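Local coordinates for protein activated BY transcription factor SSRB (Salmonella enterica, PDB 2WNW) that belongs to glycosyl hydrolase family 30, with a TIM-barrel domain joined to a beta-sandwich domain, at residues M88-C93 and D172-Y177; W144-F149 and S192-P197; C166-A171 and V218-P223; Y177-R182 and A226-D231. All blocks are in the same frame, centred on the assembly; numbering follows the deposited sequence.

Interaction 1: M88-C93 and D172-Y177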
# COMPACT_ATOMS: atom_id res chain seq x y z
N MET A 88 11.48 -27.47 -2.02
CA MET A 88 12.54 -28.33 -2.54
C MET A 88 12.22 -28.69 -3.99
O MET A 88 11.06 -28.68 -4.40
CB MET A 88 12.67 -29.58 -1.68
CG MET A 88 11.36 -30.31 -1.43
SD MET A 88 11.52 -31.38 0.02
CE MET A 88 9.92 -32.21 0.00
N PRO A 89 13.25 -29.02 -4.78
CA PRO A 89 13.07 -29.37 -6.18
C PRO A 89 12.77 -30.83 -6.49
O PRO A 89 13.30 -31.74 -5.85
CB PRO A 89 14.38 -28.92 -6.80
CG PRO A 89 15.36 -29.32 -5.74
CD PRO A 89 14.68 -28.84 -4.46
N ILE A 90 11.90 -31.03 -7.48
CA ILE A 90 11.55 -32.35 -7.98
C ILE A 90 12.49 -32.44 -9.19
O ILE A 90 12.25 -31.80 -10.22
CB ILE A 90 10.06 -32.41 -8.42
CG1 ILE A 90 9.17 -32.18 -7.20
CG2 ILE A 90 9.75 -33.76 -9.07
CD1 ILE A 90 7.67 -32.14 -7.50
N GLN A 91 13.55 -33.22 -9.03
CA GLN A 91 14.62 -33.39 -10.02
C GLN A 91 15.51 -32.14 -9.89
O GLN A 91 15.27 -31.29 -9.04
CB GLN A 91 14.07 -33.56 -11.45
CG GLN A 91 13.15 -34.78 -11.57
CD GLN A 91 12.94 -35.26 -13.00
OE1 GLN A 91 12.83 -34.46 -13.93
NE2 GLN A 91 12.86 -36.57 -13.17
N SER A 92 16.53 -32.03 -10.73
CA SER A 92 17.47 -30.91 -10.63
C SER A 92 17.00 -29.48 -10.91
O SER A 92 16.09 -29.25 -11.71
CB SER A 92 18.69 -31.20 -11.50
OG SER A 92 18.31 -31.35 -12.86
N CYS A 93 17.65 -28.53 -10.24
CA CYS A 93 17.41 -27.11 -10.44
C CYS A 93 18.83 -26.59 -10.69
O CYS A 93 19.77 -27.38 -10.71
CB CYS A 93 16.77 -26.45 -9.20
SG CYS A 93 17.77 -26.37 -7.70
N ASP A 172 2.87 -39.11 -13.21
CA ASP A 172 3.15 -40.36 -12.52
C ASP A 172 4.51 -40.32 -11.82
O ASP A 172 4.68 -40.88 -10.74
CB ASP A 172 3.12 -41.56 -13.49
CG ASP A 172 1.71 -41.92 -13.91
OD1 ASP A 172 0.75 -41.60 -13.17
OD2 ASP A 172 1.56 -42.56 -14.98
N ILE A 173 5.49 -39.66 -12.45
CA ILE A 173 6.81 -39.55 -11.84
C ILE A 173 6.71 -38.73 -10.56
O ILE A 173 7.33 -39.07 -9.55
CB ILE A 173 7.82 -38.87 -12.78
CG1 ILE A 173 8.13 -39.81 -13.96
CG2 ILE A 173 9.10 -38.52 -12.02
CD1 ILE A 173 9.12 -39.24 -14.93
N ILE A 174 5.95 -37.64 -10.61
CA ILE A 174 5.78 -36.78 -9.44
C ILE A 174 5.13 -37.56 -8.30
O ILE A 174 5.49 -37.38 -7.14
CB ILE A 174 4.93 -35.53 -9.79
CG1 ILE A 174 5.71 -34.63 -10.75
CG2 ILE A 174 4.58 -34.76 -8.52
CD1 ILE A 174 4.93 -33.45 -11.28
N ILE A 175 4.18 -38.43 -8.62
CA ILE A 175 3.55 -39.24 -7.58
C ILE A 175 4.60 -40.16 -6.96
O ILE A 175 4.67 -40.31 -5.74
CB ILE A 175 2.39 -40.09 -8.15
CG1 ILE A 175 1.25 -39.18 -8.62
CG2 ILE A 175 1.88 -41.06 -7.08
CD1 ILE A 175 0.59 -38.37 -7.50
N ASN A 176 5.44 -40.78 -7.79
CA ASN A 176 6.47 -41.66 -7.26
C ASN A 176 7.49 -40.90 -6.41
O ASN A 176 8.05 -41.43 -5.46
CB ASN A 176 7.17 -42.43 -8.38
CG ASN A 176 6.43 -43.70 -8.75
OD1 ASN A 176 5.68 -43.73 -9.73
ND2 ASN A 176 6.60 -44.75 -7.96
N TYR A 177 7.71 -39.64 -6.77
CA TYR A 177 8.61 -38.78 -6.02
C TYR A 177 8.00 -38.66 -4.61
O TYR A 177 8.69 -38.81 -3.61
CB TYR A 177 8.67 -37.39 -6.68
CG TYR A 177 9.19 -36.28 -5.78
CD1 TYR A 177 10.55 -36.04 -5.64
CD2 TYR A 177 8.30 -35.48 -5.06
CE1 TYR A 177 11.02 -35.02 -4.82
CE2 TYR A 177 8.76 -34.46 -4.23
CZ TYR A 177 10.12 -34.23 -4.12
OH TYR A 177 10.58 -33.22 -3.31
O HOH W 1 13.26 -32.59 -3.28
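I90 and Y177 meet where the second strand of the TIM barrel, 85-90, packs against helix 167-183, part of the helical layer around it. The short axes of 88-90 and 172-177 pass 10.6 Å apart at 135°, and every residue that touches is buried.

The apolar part is built on the tyrosine ring. I90 CG1 lies over one face, 3.9 Å from the ring centroid and 15° off the normal, a CH-pi contact displaced toward the rim. Y177 gets there because its ring carbon CG is trans to the backbone N (chi1 161°), which sends the ring from the helix across to the strand. One turn back, I174 CG2 meets I90 CD1 at 4.2 Å, the two isoleucines crossing at roughly a right angle. A141 of the neighbouring strand 138-143 also touches both I90 and Y177.

The polar part is at the phenol end. No direct hydrogen bond joins the segments; a water bridges them instead, lying at the ring edge, in its plane, 2.8 Å from Y177 OH, and donating to P89 O at 2.7 Å. M88 is extended beyond CG and brings its terminal methyl CE to 3.5 Å from Y177 OH.

Interaction 2: W144-F149 and S192-P197. With GOL (glycerol), chain F.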
# COMPACT_ATOMS: atom_id res chain seq x y z
N TRP A 144 11.67 -28.01 -11.81
CA TRP A 144 12.29 -27.00 -12.64
C TRP A 144 12.22 -27.54 -14.07
O TRP A 144 12.17 -26.79 -15.04
CB TRP A 144 13.75 -26.78 -12.22
CG TRP A 144 13.97 -25.60 -11.30
CD1 TRP A 144 14.68 -24.47 -11.57
CD2 TRP A 144 13.51 -25.46 -9.94
NE1 TRP A 144 14.69 -23.63 -10.48
CE2 TRP A 144 13.98 -24.21 -9.46
CE3 TRP A 144 12.74 -26.26 -9.08
CZ2 TRP A 144 13.72 -23.75 -8.17
CZ3 TRP A 144 12.48 -25.80 -7.79
CH2 TRP A 144 12.96 -24.55 -7.35
N SER A 145 12.19 -28.87 -14.20
CA SER A 145 12.09 -29.49 -15.52
C SER A 145 11.85 -30.99 -15.52
O SER A 145 12.39 -31.72 -14.69
CB SER A 145 13.36 -29.23 -16.34
OG SER A 145 13.31 -29.92 -17.59
N PRO A 146 10.99 -31.47 -16.44
CA PRO A 146 10.69 -32.90 -16.55
C PRO A 146 11.95 -33.52 -17.17
O PRO A 146 12.86 -32.80 -17.57
CB PRO A 146 9.51 -32.94 -17.53
CG PRO A 146 8.84 -31.60 -17.33
CD PRO A 146 10.04 -30.67 -17.23
N PRO A 147 12.02 -34.86 -17.24
CA PRO A 147 13.20 -35.50 -17.83
C PRO A 147 13.37 -35.00 -19.27
O PRO A 147 12.39 -34.65 -19.92
CB PRO A 147 12.85 -36.99 -17.78
CG PRO A 147 11.92 -37.09 -16.59
CD PRO A 147 11.05 -35.87 -16.77
N ALA A 148 14.61 -34.98 -19.76
CA ALA A 148 14.89 -34.50 -21.11
C ALA A 148 14.06 -35.14 -22.22
O ALA A 148 13.49 -34.44 -23.05
CB ALA A 148 16.38 -34.65 -21.42
N PHE A 149 13.98 -36.47 -22.23
CA PHE A 149 13.23 -37.16 -23.28
C PHE A 149 11.74 -36.87 -23.30
O PHE A 149 11.06 -37.18 -24.28
CB PHE A 149 13.47 -38.68 -23.23
CG PHE A 149 12.77 -39.38 -22.10
CD1 PHE A 149 13.29 -39.36 -20.81
CD2 PHE A 149 11.59 -40.08 -22.33
CE1 PHE A 149 12.66 -40.04 -19.77
CE2 PHE A 149 10.95 -40.76 -21.29
CZ PHE A 149 11.48 -40.74 -20.01
N SER A 192 3.89 -27.09 -6.71
CA SER A 192 3.64 -26.04 -7.69
C SER A 192 3.79 -26.88 -8.96
O SER A 192 4.49 -27.90 -8.95
CB SER A 192 4.67 -24.90 -7.62
OG SER A 192 5.93 -25.26 -8.13
N VAL A 193 3.10 -26.51 -10.03
CA VAL A 193 3.18 -27.27 -11.27
C VAL A 193 4.54 -27.16 -11.93
O VAL A 193 5.09 -28.15 -12.42
CB VAL A 193 2.11 -26.79 -12.28
CG1 VAL A 193 2.39 -27.38 -13.66
CG2 VAL A 193 0.73 -27.21 -11.81
N GLN A 194 5.08 -25.95 -11.94
CA GLN A 194 6.37 -25.69 -12.58
C GLN A 194 6.96 -24.37 -12.11
O GLN A 194 6.25 -23.38 -11.97
CB GLN A 194 6.17 -25.65 -14.10
CG GLN A 194 7.34 -25.08 -14.89
CD GLN A 194 8.55 -25.99 -14.89
OE1 GLN A 194 8.42 -27.20 -15.01
NE2 GLN A 194 9.73 -25.40 -14.79
N ASN A 195 8.26 -24.38 -11.87
CA ASN A 195 8.96 -23.17 -11.45
C ASN A 195 9.07 -22.26 -12.68
O ASN A 195 9.52 -22.70 -13.74
CB ASN A 195 10.37 -23.53 -10.96
CG ASN A 195 11.21 -22.31 -10.62
OD1 ASN A 195 10.92 -21.58 -9.67
ND2 ASN A 195 12.25 -22.07 -11.41
N GLU A 196 8.61 -21.02 -12.54
CA GLU A 196 8.68 -20.04 -13.63
C GLU A 196 8.30 -20.61 -15.00
O GLU A 196 9.12 -20.64 -15.92
CB GLU A 196 10.11 -19.48 -13.70
CG GLU A 196 10.59 -18.85 -12.39
CD GLU A 196 11.96 -18.20 -12.53
OE1 GLU A 196 12.17 -17.45 -13.50
OE2 GLU A 196 12.82 -18.43 -11.66
N PRO A 197 7.04 -21.04 -15.15
CA PRO A 197 6.50 -21.63 -16.39
C PRO A 197 6.55 -20.80 -17.66
O PRO A 197 6.27 -21.31 -18.74
CB PRO A 197 5.07 -21.99 -16.00
CG PRO A 197 4.72 -20.94 -14.98
CD PRO A 197 5.97 -20.88 -14.15
C1 GOL F . 16.96 -19.31 -9.33
O1 GOL F . 18.25 -19.71 -8.87
C2 GOL F . 16.07 -20.57 -9.46
O2 GOL F . 16.65 -21.51 -10.31
C3 GOL F . 14.71 -20.27 -10.12
O3 GOL F . 13.93 -19.34 -9.44
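Q194 NE2 is used twice. It gives a hydrogen bond to W144 O at 2.8 Å, nearly straight at 171°, and another to N195 O at 2.9 Å in its own segment. W144 O lies almost in the amide plane of Q194, whereas the donor stands well out of the carbonyl plane of W144 and not on a lone pair. The glutamine chain bends at chi2 (70°), which folds the amide back to reach both carbonyls. Both N-H groups are thereby engaged inside a buried contact, fixing the rotation of the amide.

The next residue, N195, meets W144 by stacking. The N195 amide lies over one face of the W144 indole with the planes 22° apart, and N195 CB sits 4.0 Å from the centroid of the six-membered ring in a CH-pi contact. N195 ND2 comes to 3.0 Å from W144 NE1; both are donors, so this is close packing and not a hydrogen bond. N195 OD1 is held by R87, and the ring of W331 also meets the indole.

W144 NE1 spends its own proton on glycerol, donating to O2 of the ligand at 2.9 Å. Glycerol O3 lies 2.6 Å from E196 OE2, and D94, E294 and W331 bind the same molecule. The two loops follow strands 138-143 and 190-192, so they meet at the C-terminal ends of the barrel strands, the rim where TIM-barrel glycosyl hydrolases carry their active-site pocket.

Interaction 3: C166-A171 and V218-P223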
# COMPACT_ATOMS: atom_id res chain seq x y z
N CYS A 166 3.27 -36.82 -22.85
CA CYS A 166 4.01 -37.17 -21.64
C CYS A 166 3.41 -36.56 -20.37
O CYS A 166 4.01 -36.65 -19.30
CB CYS A 166 5.47 -36.73 -21.75
SG CYS A 166 6.41 -37.63 -23.02
N TYR A 167 2.24 -35.94 -20.48
CA TYR A 167 1.61 -35.34 -19.31
C TYR A 167 1.33 -36.39 -18.24
O TYR A 167 1.66 -36.19 -17.07
CB TYR A 167 0.32 -34.62 -19.70
CG TYR A 167 0.52 -33.17 -20.12
CD1 TYR A 167 1.52 -32.82 -21.04
CD2 TYR A 167 -0.29 -32.15 -19.62
CE1 TYR A 167 1.70 -31.50 -21.44
CE2 TYR A 167 -0.12 -30.83 -20.01
CZ TYR A 167 0.87 -30.51 -20.93
OH TYR A 167 1.02 -29.20 -21.34
N ALA A 168 0.73 -37.50 -18.64
CA ALA A 168 0.42 -38.57 -17.70
C ALA A 168 1.70 -39.14 -17.08
O ALA A 168 1.77 -39.36 -15.87
CB ALA A 168 -0.36 -39.67 -18.40
N ASP A 169 2.71 -39.37 -17.91
CA ASP A 169 3.97 -39.93 -17.42
C ASP A 169 4.69 -39.01 -16.43
O ASP A 169 5.26 -39.49 -15.45
CB ASP A 169 4.90 -40.25 -18.60
CG ASP A 169 4.33 -41.33 -19.51
OD1 ASP A 169 3.84 -42.35 -18.99
OD2 ASP A 169 4.39 -41.16 -20.75
N TRP A 170 4.67 -37.71 -16.69
CA TRP A 170 5.33 -36.76 -15.79
C TRP A 170 4.56 -36.72 -14.47
O TRP A 170 5.16 -36.71 -13.40
CB TRP A 170 5.36 -35.36 -16.43
CG TRP A 170 6.04 -34.27 -15.61
CD1 TRP A 170 5.65 -32.97 -15.51
CD2 TRP A 170 7.25 -34.38 -14.84
NE1 TRP A 170 6.53 -32.26 -14.73
CE2 TRP A 170 7.52 -33.10 -14.30
CE3 TRP A 170 8.14 -35.43 -14.55
CZ2 TRP A 170 8.64 -32.84 -13.49
CZ3 TRP A 170 9.25 -35.17 -13.74
CH2 TRP A 170 9.49 -33.88 -13.23
N ALA A 171 3.24 -36.72 -14.55
CA ALA A 171 2.42 -36.71 -13.35
C ALA A 171 2.71 -37.97 -12.53
O ALA A 171 2.80 -37.91 -11.30
CB ALA A 171 0.94 -36.64 -13.70
N VAL A 218 -5.07 -29.77 -12.57
CA VAL A 218 -6.43 -30.28 -12.39
C VAL A 218 -6.78 -31.59 -13.09
O VAL A 218 -7.46 -32.43 -12.51
CB VAL A 218 -7.45 -29.20 -12.82
CG1 VAL A 218 -8.87 -29.72 -12.68
CG2 VAL A 218 -7.25 -27.95 -11.97
N GLN A 219 -6.31 -31.77 -14.32
CA GLN A 219 -6.61 -32.99 -15.06
C GLN A 219 -5.67 -34.16 -14.79
O GLN A 219 -6.09 -35.32 -14.87
CB GLN A 219 -6.63 -32.69 -16.56
CG GLN A 219 -7.78 -31.81 -17.01
CD GLN A 219 -7.62 -31.35 -18.44
OE1 GLN A 219 -7.18 -32.11 -19.30
NE2 GLN A 219 -8.00 -30.11 -18.70
N TYR A 220 -4.42 -33.87 -14.46
CA TYR A 220 -3.47 -34.94 -14.21
C TYR A 220 -3.03 -35.16 -12.76
O TYR A 220 -3.08 -36.28 -12.27
CB TYR A 220 -2.24 -34.76 -15.10
CG TYR A 220 -2.57 -34.91 -16.57
CD1 TYR A 220 -3.17 -33.88 -17.29
CD2 TYR A 220 -2.34 -36.12 -17.23
CE1 TYR A 220 -3.52 -34.04 -18.63
CE2 TYR A 220 -2.69 -36.29 -18.56
CZ TYR A 220 -3.28 -35.25 -19.26
OH TYR A 220 -3.62 -35.41 -20.58
N LEU A 221 -2.62 -34.10 -12.07
CA LEU A 221 -2.19 -34.25 -10.69
C LEU A 221 -3.32 -34.57 -9.72
O LEU A 221 -3.23 -35.51 -8.94
CB LEU A 221 -1.44 -33.00 -10.20
CG LEU A 221 -0.03 -32.79 -10.75
CD1 LEU A 221 0.56 -31.50 -10.20
CD2 LEU A 221 0.86 -33.98 -10.36
N ARG A 222 -4.39 -33.78 -9.78
CA ARG A 222 -5.52 -33.99 -8.87
C ARG A 222 -6.05 -35.42 -8.82
O ARG A 222 -6.11 -36.02 -7.75
CB ARG A 222 -6.65 -33.01 -9.20
CG ARG A 222 -6.44 -31.62 -8.58
CD ARG A 222 -6.39 -31.72 -7.06
NE ARG A 222 -6.10 -30.44 -6.42
CZ ARG A 222 -5.59 -30.32 -5.20
NH1 ARG A 222 -5.32 -31.40 -4.48
NH2 ARG A 222 -5.33 -29.12 -4.71
N PRO A 223 -6.44 -36.00 -9.97
CA PRO A 223 -6.96 -37.38 -9.98
C PRO A 223 -5.99 -38.40 -9.38
O PRO A 223 -6.39 -39.30 -8.65
CB PRO A 223 -7.22 -37.64 -11.46
CG PRO A 223 -7.52 -36.28 -11.99
CD PRO A 223 -6.47 -35.43 -11.33
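Y167 and Y220 bring together the first turn of helix 167-183 and the middle of helix 210-227, two neighbouring helices of the TIM barrel's outer layer. Their short axes run 9.3 Å apart at 31°.

The tight part is gathered on the ring of Y220. Y167 CB sits over one face in a CH-pi contact, 3.7 Å from the ring centroid. The Y167 ring turns its edge to the face of Y220, an edge-to-face pair with centroids 5.5 Å apart and planes at 65°; the nearest ring atoms are Y167 CD2 and Y220 CE1. With its ring carbon trans to the carbonyl carbon (chi1 -66°), Y220 lies across the start of helix 167-183, where its CE2 also comes to 3.6 Å from A168 N. Deeper in, A171 CB packs on Y220 CB at 4.0 Å and L221 CD2 reaches the same methyl at 4.3 Å. The alanine leaves room for the backbones to close, the A171 and L221 CA atoms being 5.9 Å apart.

Toward solvent the fit is looser. A168 is partly exposed and its CB lies 4.1 Å from Y220 CE2, while R224 touches A168 and, further in, A171. R164 adds a cation-pi contact to Y167.

No hydrogen bond crosses between the segments, so between 166-171 and 218-223 the contact rests on dispersion and aromatic packing.

Interaction 4: Y177-R182 and A226-D231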
# COMPACT_ATOMS: atom_id res chain seq x y z
N TYR A 177 7.71 -39.64 -6.77
CA TYR A 177 8.61 -38.78 -6.02
C TYR A 177 8.00 -38.66 -4.61
O TYR A 177 8.69 -38.81 -3.61
CB TYR A 177 8.67 -37.39 -6.68
CG TYR A 177 9.19 -36.28 -5.78
CD1 TYR A 177 10.55 -36.04 -5.64
CD2 TYR A 177 8.30 -35.48 -5.06
CE1 TYR A 177 11.02 -35.02 -4.82
CE2 TYR A 177 8.76 -34.46 -4.23
CZ TYR A 177 10.12 -34.23 -4.12
OH TYR A 177 10.58 -33.22 -3.31
N LEU A 178 6.69 -38.39 -4.56
CA LEU A 178 5.99 -38.25 -3.29
C LEU A 178 6.02 -39.55 -2.47
O LEU A 178 6.22 -39.51 -1.26
CB LEU A 178 4.54 -37.82 -3.52
CG LEU A 178 4.32 -36.41 -4.09
CD1 LEU A 178 2.84 -36.19 -4.38
CD2 LEU A 178 4.82 -35.37 -3.09
N LEU A 179 5.82 -40.68 -3.13
CA LEU A 179 5.85 -41.97 -2.44
C LEU A 179 7.25 -42.26 -1.92
O LEU A 179 7.43 -42.75 -0.81
CB LEU A 179 5.40 -43.09 -3.38
CG LEU A 179 3.96 -42.98 -3.87
CD1 LEU A 179 3.67 -44.07 -4.88
CD2 LEU A 179 3.01 -43.09 -2.68
N GLU A 180 8.25 -41.96 -2.75
CA GLU A 180 9.65 -42.16 -2.39
C GLU A 180 9.99 -41.39 -1.12
O GLU A 180 10.56 -41.94 -0.17
CB GLU A 180 10.54 -41.70 -3.55
CG GLU A 180 11.99 -41.38 -3.20
CD GLU A 180 12.75 -42.56 -2.62
OE1 GLU A 180 12.36 -43.72 -2.87
OE2 GLU A 180 13.76 -42.32 -1.91
N TYR A 181 9.64 -40.10 -1.09
CA TYR A 181 9.92 -39.29 0.08
C TYR A 181 9.13 -39.74 1.31
O TYR A 181 9.65 -39.71 2.42
CB TYR A 181 9.65 -37.81 -0.23
CG TYR A 181 10.83 -37.12 -0.89
CD1 TYR A 181 11.37 -35.94 -0.37
CD2 TYR A 181 11.44 -37.67 -2.02
CE1 TYR A 181 12.49 -35.34 -0.94
CE2 TYR A 181 12.56 -37.07 -2.60
CZ TYR A 181 13.08 -35.91 -2.06
OH TYR A 181 14.19 -35.32 -2.63
N ARG A 182 7.89 -40.18 1.11
CA ARG A 182 7.09 -40.63 2.24
C ARG A 182 7.72 -41.86 2.88
O ARG A 182 7.66 -42.05 4.10
CB ARG A 182 5.65 -40.94 1.80
CG ARG A 182 4.71 -41.19 2.97
CD ARG A 182 3.24 -41.03 2.59
NE ARG A 182 2.79 -42.03 1.64
CZ ARG A 182 1.55 -42.10 1.16
NH1 ARG A 182 0.64 -41.20 1.54
NH2 ARG A 182 1.21 -43.05 0.30
N ALA A 226 -5.61 -37.91 -5.56
CA ALA A 226 -6.81 -38.43 -4.92
C ALA A 226 -6.73 -39.96 -4.80
O ALA A 226 -7.02 -40.51 -3.73
CB ALA A 226 -8.04 -38.03 -5.72
N ARG A 227 -6.34 -40.63 -5.88
CA ARG A 227 -6.24 -42.09 -5.86
C ARG A 227 -5.23 -42.59 -4.83
O ARG A 227 -5.34 -43.72 -4.34
CB ARG A 227 -5.88 -42.62 -7.25
CG ARG A 227 -7.00 -42.47 -8.28
CD ARG A 227 -6.78 -43.37 -9.49
NE ARG A 227 -5.68 -42.93 -10.34
CZ ARG A 227 -5.80 -42.00 -11.27
NH1 ARG A 227 -6.97 -41.41 -11.49
NH2 ARG A 227 -4.74 -41.65 -12.00
N GLN A 228 -4.25 -41.75 -4.51
CA GLN A 228 -3.23 -42.11 -3.53
C GLN A 228 -3.65 -41.69 -2.13
O GLN A 228 -2.94 -41.93 -1.15
CB GLN A 228 -1.89 -41.44 -3.87
CG GLN A 228 -1.33 -41.85 -5.22
CD GLN A 228 -0.82 -43.28 -5.24
OE1 GLN A 228 -0.62 -43.85 -6.31
NE2 GLN A 228 -0.60 -43.86 -4.07
N GLY A 229 -4.82 -41.06 -2.03
CA GLY A 229 -5.30 -40.61 -0.74
C GLY A 229 -4.57 -39.36 -0.29
O GLY A 229 -4.49 -39.07 0.90
N MET A 230 -4.04 -38.61 -1.26
CA MET A 230 -3.31 -37.37 -0.97
C MET A 230 -4.19 -36.18 -1.36
O MET A 230 -3.70 -35.19 -1.92
CB MET A 230 -2.01 -37.34 -1.78
CG MET A 230 -1.10 -38.55 -1.54
SD MET A 230 0.39 -38.52 -2.57
CE MET A 230 1.39 -39.76 -1.75
N ASP A 231 -5.47 -36.29 -1.04
CA ASP A 231 -6.47 -35.27 -1.34
C ASP A 231 -6.17 -33.87 -0.80
O ASP A 231 -6.41 -32.87 -1.48
CB ASP A 231 -7.83 -35.72 -0.81
CG ASP A 231 -8.25 -37.06 -1.35
OD1 ASP A 231 -8.99 -37.09 -2.36
OD2 ASP A 231 -7.83 -38.09 -0.78
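M230 reaches across to L178, L179 and R182 just after helix 210-227 has ended in a Schellman motif. G229, with positive phi, is the first residue to leave helical geometry, and the chain turns there before heading to the next barrel strand, 234-239. The contact thus joins the last turns of helix 167-183, in the outer layer of the TIM barrel, to the chain just past the C-terminal end of helix 210-227.

Take the M230 side chain outward. CB points toward helix 167-183, and CG, placed trans to the carbonyl carbon (chi1 -56°), continues an extended chain that carries the sulfur across the gap. SD is the first atom to make a close contact, 3.8 Å from L178 CD1, the two side chains running antiparallel past one another. The terminal CE then enters a niche between three residues of the helix: L178 CB at 4.1 Å, L179 CD2 at 3.8 Å, and the guanidinium group of R182. L225 of helix 210-227 packs against both L178 and M230, backing the inner side.

At the outer side the contact thins. Q228 NE2 comes to 3.9 Å from L179 CD2, the two side chains crossing at about a right angle. R182, an exposed residue, folds its chain at chi3 (66°) and meets the methionine from the opposite direction. Its flat group roofs the methyl: M230 CE stands 3.6 Å off the guanidinium plane, displaced toward the rim, with R182 NH1 3.7 Å away.

How the interactions relate
From the N terminus, strand 85-90 supplies the first half of interaction 1, and the loop after strand 138-143 the first half of interaction 2. Helix 167-183 follows, bringing 166-171 for interaction 3, then 172-177, which closes interaction 1, then 177-182 for interaction 4. The chain passes strand 190-192 and closes interaction 2 at 192-197; helix 210-227 closes interaction 3 and the turn after it interaction 4. Interaction 2 crosses the other three, and 3 crosses 1 and 4, while 1 closes before 4 opens, the two sharing Y177. W170 packs on P146 and Q91, joining interactions 1, 2 and 3; together the four tie barrel strands, rim loops and outer helices.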